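Local coordinates for universal stress protein (Pseudomonas aeruginosa UCBPP-PA14, PDB 7MQ5), which is of unknown function but, as a putative universal stress protein of the HUP clan, probably takes part in the bacterial response to stress, at residues A[132-143]-A[167-178]. Sequence-based numbering, arbitrary orientation.
Sequences WTGGKILAAVDV and LAKATLHVISAH
A parallel beta-alpha-beta unit of the universal stress protein fold brings strands 136-141 and 171-178 side by side, joined through helix 148-167. Their pairing runs from T171 N donating to G135 O to V141 N donating to I175 O (3.0 Å), and the two strand segments cross at -27°, the twist of a parallel pair. Beyond V141 the ladder opens: water 2 donates to both V141 O and A177 O, and side chains replace backbone bonds. S176 OG accepts V143 N at 3.0 Å. H178 ND1 donates almost straight (170°) to the syn lone pair of D142 OD1 at 3.1 Å; the oxygen lies in the imidazole plane, although carboxylate and ring are 75° apart. D142 OD1 also accepts G144 N, so two donors grip this one oxygen. On one face, K136 CG and CD each approach H173 NE2 to 3.6 Å, while T171 OG1 holds that nitrogen at 2.8 Å; farther along, L138 CD1 meets I175 CG2 at 3.8 Å. V141 CG2 touches V174 CG1 on the other face. Helix 225-236 covers H173 and I175, helix 193-211 covers V141 and S176, and strand 136-141 continues the sheet to strand 240-244.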
loop_
_atom_site.group_PDB
_atom_site.type_symbol
_atom_site.label_atom_id
_atom_site.label_comp_id
_atom_site.label_asym_id
_atom_site.label_seq_id
_atom_site.Cartn_x
_atom_site.Cartn_y
_atom_site.Cartn_z
ATOM N N TRP A 132 -0.852 9.154 10.984
ATOM C CA TRP A 132 0.119 8.041 11.133
ATOM C C TRP A 132 1.017 8.239 12.354
ATOM O O TRP A 132 1.429 7.237 12.932
ATOM C CB TRP A 132 1.008 7.974 9.903
ATOM C CG TRP A 132 0.367 7.364 8.705
ATOM C CD1 TRP A 132 -0.954 7.080 8.502
ATOM C CD2 TRP A 132 1.041 7.055 7.481
ATOM N NE1 TRP A 132 -1.128 6.550 7.253
ATOM C CE2 TRP A 132 0.068 6.551 6.593
ATOM C CE3 TRP A 132 2.366 7.164 7.046
ATOM C CZ2 TRP A 132 0.390 6.129 5.303
ATOM C CZ3 TRP A 132 2.683 6.737 5.777
ATOM C CH2 TRP A 132 1.705 6.238 4.920
ATOM N N THR A 133 1.361 9.493 12.657
ATOM C CA THR A 133 2.375 9.788 13.695
ATOM C C THR A 133 1.999 9.110 15.009
ATOM O O THR A 133 0.860 9.287 15.507
ATOM C CB THR A 133 2.609 11.294 13.811
ATOM O OG1 THR A 133 3.104 11.731 12.545
ATOM C CG2 THR A 133 3.593 11.669 14.896
ATOM N N GLY A 134 2.946 8.340 15.535
ATOM C CA GLY A 134 2.759 7.655 16.821
ATOM C C GLY A 134 1.892 6.412 16.741
ATOM O O GLY A 134 1.674 5.804 17.801
ATOM N N GLY A 135 1.430 6.016 15.557
ATOM C CA GLY A 135 0.528 4.850 15.487
ATOM C C GLY A 135 1.255 3.520 15.384
ATOM O O GLY A 135 2.452 3.437 15.722
ATOM N N LYS A 136 0.534 2.501 14.933
ATOM C CA LYS A 136 1.094 1.140 14.749
ATOM C C LYS A 136 1.017 0.761 13.270
ATOM O O LYS A 136 -0.047 0.931 12.642
ATOM C CB LYS A 136 0.364 0.136 15.641
ATOM C CG LYS A 136 0.519 0.439 17.125
ATOM C CD LYS A 136 -0.027 -0.633 18.027
ATOM C CE LYS A 136 0.101 -0.271 19.494
ATOM N NZ LYS A 136 -0.566 -1.260 20.370
ATOM N N ILE A 137 2.131 0.274 12.746
ATOM C CA ILE A 137 2.269 -0.169 11.335
ATOM C C ILE A 137 2.312 -1.697 11.349
ATOM O O ILE A 137 3.139 -2.254 12.082
ATOM C CB ILE A 137 3.552 0.413 10.711
ATOM C CG1 ILE A 137 3.730 1.905 11.024
ATOM C CG2 ILE A 137 3.609 0.105 9.215
ATOM C CD1 ILE A 137 2.565 2.784 10.628
ATOM N N LEU A 138 1.464 -2.327 10.546
ATOM C CA LEU A 138 1.384 -3.799 10.509
ATOM C C LEU A 138 1.862 -4.318 9.155
ATOM O O LEU A 138 1.348 -3.877 8.138
ATOM C CB LEU A 138 -0.060 -4.235 10.762
ATOM C CG LEU A 138 -0.297 -5.741 10.751
ATOM C CD1 LEU A 138 0.502 -6.445 11.846
ATOM C CD2 LEU A 138 -1.781 -6.010 10.890
ATOM N N ALA A 139 2.827 -5.227 9.168
ATOM C CA ALA A 139 3.306 -5.909 7.944
ATOM C C ALA A 139 2.712 -7.318 7.918
ATOM O O ALA A 139 2.809 -8.014 8.938
ATOM C CB ALA A 139 4.813 -5.956 7.933
ATOM N N ALA A 140 2.152 -7.746 6.786
ATOM C CA ALA A 140 1.576 -9.100 6.651
ATOM C C ALA A 140 2.507 -9.969 5.801
ATOM O O ALA A 140 2.775 -9.618 4.649
ATOM C CB ALA A 140 0.196 -9.030 6.043
ATOM N N VAL A 141 2.978 -11.071 6.371
ATOM C CA VAL A 141 3.857 -12.032 5.654
ATOM C C VAL A 141 3.384 -13.464 5.951
ATOM O O VAL A 141 2.364 -13.646 6.660
ATOM C CB VAL A 141 5.317 -11.820 6.089
ATOM C CG1 VAL A 141 5.804 -10.408 5.786
ATOM C CG2 VAL A 141 5.499 -12.158 7.563
ATOM N N ASP A 142 4.022 -14.441 5.318
ATOM C CA ASP A 142 3.803 -15.873 5.664
ATOM C C ASP A 142 5.200 -16.463 5.836
ATOM O O ASP A 142 5.810 -16.840 4.830
ATOM C CB ASP A 142 2.953 -16.637 4.643
ATOM C CG ASP A 142 2.716 -18.100 5.019
ATOM O OD1 ASP A 142 3.310 -18.564 6.022
ATOM O OD2 ASP A 142 1.936 -18.769 4.311
ATOM N N VAL A 143 5.694 -16.474 7.073
ATOM C CA VAL A 143 7.081 -16.954 7.351
ATOM C C VAL A 143 7.227 -18.438 6.968
ATOM O O VAL A 143 8.371 -18.879 6.814
ATOM C CB VAL A 143 7.479 -16.686 8.818
ATOM C CG1 VAL A 143 7.289 -15.222 9.196
ATOM C CG2 VAL A 143 6.739 -17.585 9.793
ATOM N N LEU A 167 9.472 7.053 9.583
ATOM C CA LEU A 167 9.127 8.448 9.195
ATOM C C LEU A 167 7.927 8.941 10.008
ATOM O O LEU A 167 7.843 10.158 10.256
ATOM C CB LEU A 167 8.922 8.569 7.679
ATOM C CG LEU A 167 7.699 7.897 7.063
ATOM C CD1 LEU A 167 6.466 8.800 7.129
ATOM C CD2 LEU A 167 7.996 7.537 5.611
ATOM N N ALA A 168 7.069 8.027 10.459
ATOM C CA ALA A 168 5.869 8.419 11.239
ATOM C C ALA A 168 6.126 8.361 12.755
ATOM O O ALA A 168 5.183 8.651 13.521
ATOM C CB ALA A 168 4.728 7.505 10.864
ATOM N N LYS A 169 7.332 7.978 13.177
ATOM C CA LYS A 169 7.615 7.805 14.632
ATOM C C LYS A 169 6.522 6.903 15.211
ATOM O O LYS A 169 5.869 7.267 16.220
ATOM C CB LYS A 169 7.762 9.149 15.349
ATOM C CG LYS A 169 8.983 9.943 14.905
ATOM C CD LYS A 169 9.326 11.113 15.791
ATOM C CE LYS A 169 10.618 11.782 15.377
ATOM N NZ LYS A 169 10.552 12.303 13.992
ATOM N N ALA A 170 6.370 5.743 14.577
ATOM C CA ALA A 170 5.343 4.729 14.880
ATOM C C ALA A 170 6.052 3.422 15.239
ATOM O O ALA A 170 7.294 3.336 15.081
ATOM C CB ALA A 170 4.433 4.561 13.672
ATOM N N THR A 171 5.291 2.443 15.712
ATOM C CA THR A 171 5.887 1.130 16.033
ATOM C C THR A 171 5.501 0.131 14.944
ATOM O O THR A 171 4.427 0.265 14.343
ATOM C CB THR A 171 5.495 0.675 17.438
ATOM O OG1 THR A 171 4.081 0.698 17.577
ATOM C CG2 THR A 171 6.094 1.558 18.506
ATOM N N LEU A 172 6.389 -0.821 14.707
ATOM C CA LEU A 172 6.234 -1.857 13.669
ATOM C C LEU A 172 5.830 -3.195 14.300
ATOM O O LEU A 172 6.425 -3.607 15.308
ATOM C CB LEU A 172 7.566 -1.970 12.929
ATOM C CG LEU A 172 7.647 -3.059 11.865
ATOM C CD1 LEU A 172 6.650 -2.795 10.753
ATOM C CD2 LEU A 172 9.066 -3.167 11.321
ATOM N N HIS A 173 4.866 -3.857 13.677
ATOM C CA HIS A 173 4.292 -5.154 14.092
ATOM C C HIS A 173 4.202 -6.040 12.852
ATOM O O HIS A 173 4.040 -5.496 11.742
ATOM C CB HIS A 173 2.943 -4.907 14.800
ATOM C CG HIS A 173 3.017 -3.823 15.843
ATOM N ND1 HIS A 173 3.120 -4.077 17.201
ATOM C CD2 HIS A 173 3.076 -2.473 15.712
ATOM C CE1 HIS A 173 3.211 -2.940 17.859
ATOM N NE2 HIS A 173 3.195 -1.932 16.963
ATOM N N VAL A 174 4.278 -7.351 13.038
ATOM C CA VAL A 174 4.196 -8.310 11.905
ATOM C C VAL A 174 3.148 -9.381 12.210
ATOM O O VAL A 174 3.131 -9.886 13.331
ATOM C CB VAL A 174 5.563 -8.965 11.648
ATOM C CG1 VAL A 174 5.499 -9.971 10.511
ATOM C CG2 VAL A 174 6.641 -7.927 11.391
ATOM N N ILE A 175 2.302 -9.690 11.233
ATOM C CA ILE A 175 1.338 -10.823 11.340
ATOM C C ILE A 175 1.750 -11.865 10.301
ATOM O O ILE A 175 1.902 -11.526 9.108
ATOM C CB ILE A 175 -0.141 -10.393 11.187
ATOM C CG1 ILE A 175 -1.112 -11.587 11.213
ATOM C CG2 ILE A 175 -0.347 -9.570 9.934
ATOM C CD1 ILE A 175 -1.056 -12.434 12.452
ATOM N N SER A 176 1.986 -13.074 10.789
ATOM C CA SER A 176 2.268 -14.242 9.931
ATOM C C SER A 176 1.101 -15.202 10.099
ATOM O O SER A 176 0.903 -15.693 11.216
ATOM C CB SER A 176 3.571 -14.908 10.276
ATOM O OG SER A 176 3.811 -16.011 9.414
ATOM N N ALA A 177 0.331 -15.389 9.040
ATOM C CA ALA A 177 -0.831 -16.294 9.077
ATOM C C ALA A 177 -0.502 -17.476 8.180
ATOM O O ALA A 177 -0.336 -17.280 6.956
ATOM C CB ALA A 177 -2.081 -15.570 8.653
ATOM N N HIS A 178 -0.345 -18.635 8.808
ATOM C CA HIS A 178 0.012 -19.899 8.122
ATOM C C HIS A 178 -1.205 -20.822 8.151
ATOM O O HIS A 178 -1.831 -20.975 9.198
ATOM C CB HIS A 178 1.253 -20.487 8.805
ATOM C CG HIS A 178 1.859 -21.635 8.080
ATOM N ND1 HIS A 178 2.653 -21.458 6.965
ATOM C CD2 HIS A 178 1.819 -22.963 8.319
ATOM C CE1 HIS A 178 3.060 -22.636 6.534
ATOM N NE2 HIS A 178 2.563 -23.574 7.349
HETATM O O HOH W 1 6.217 11.970 11.976
HETATM O O HOH W 2 -0.249 -14.659 5.949
#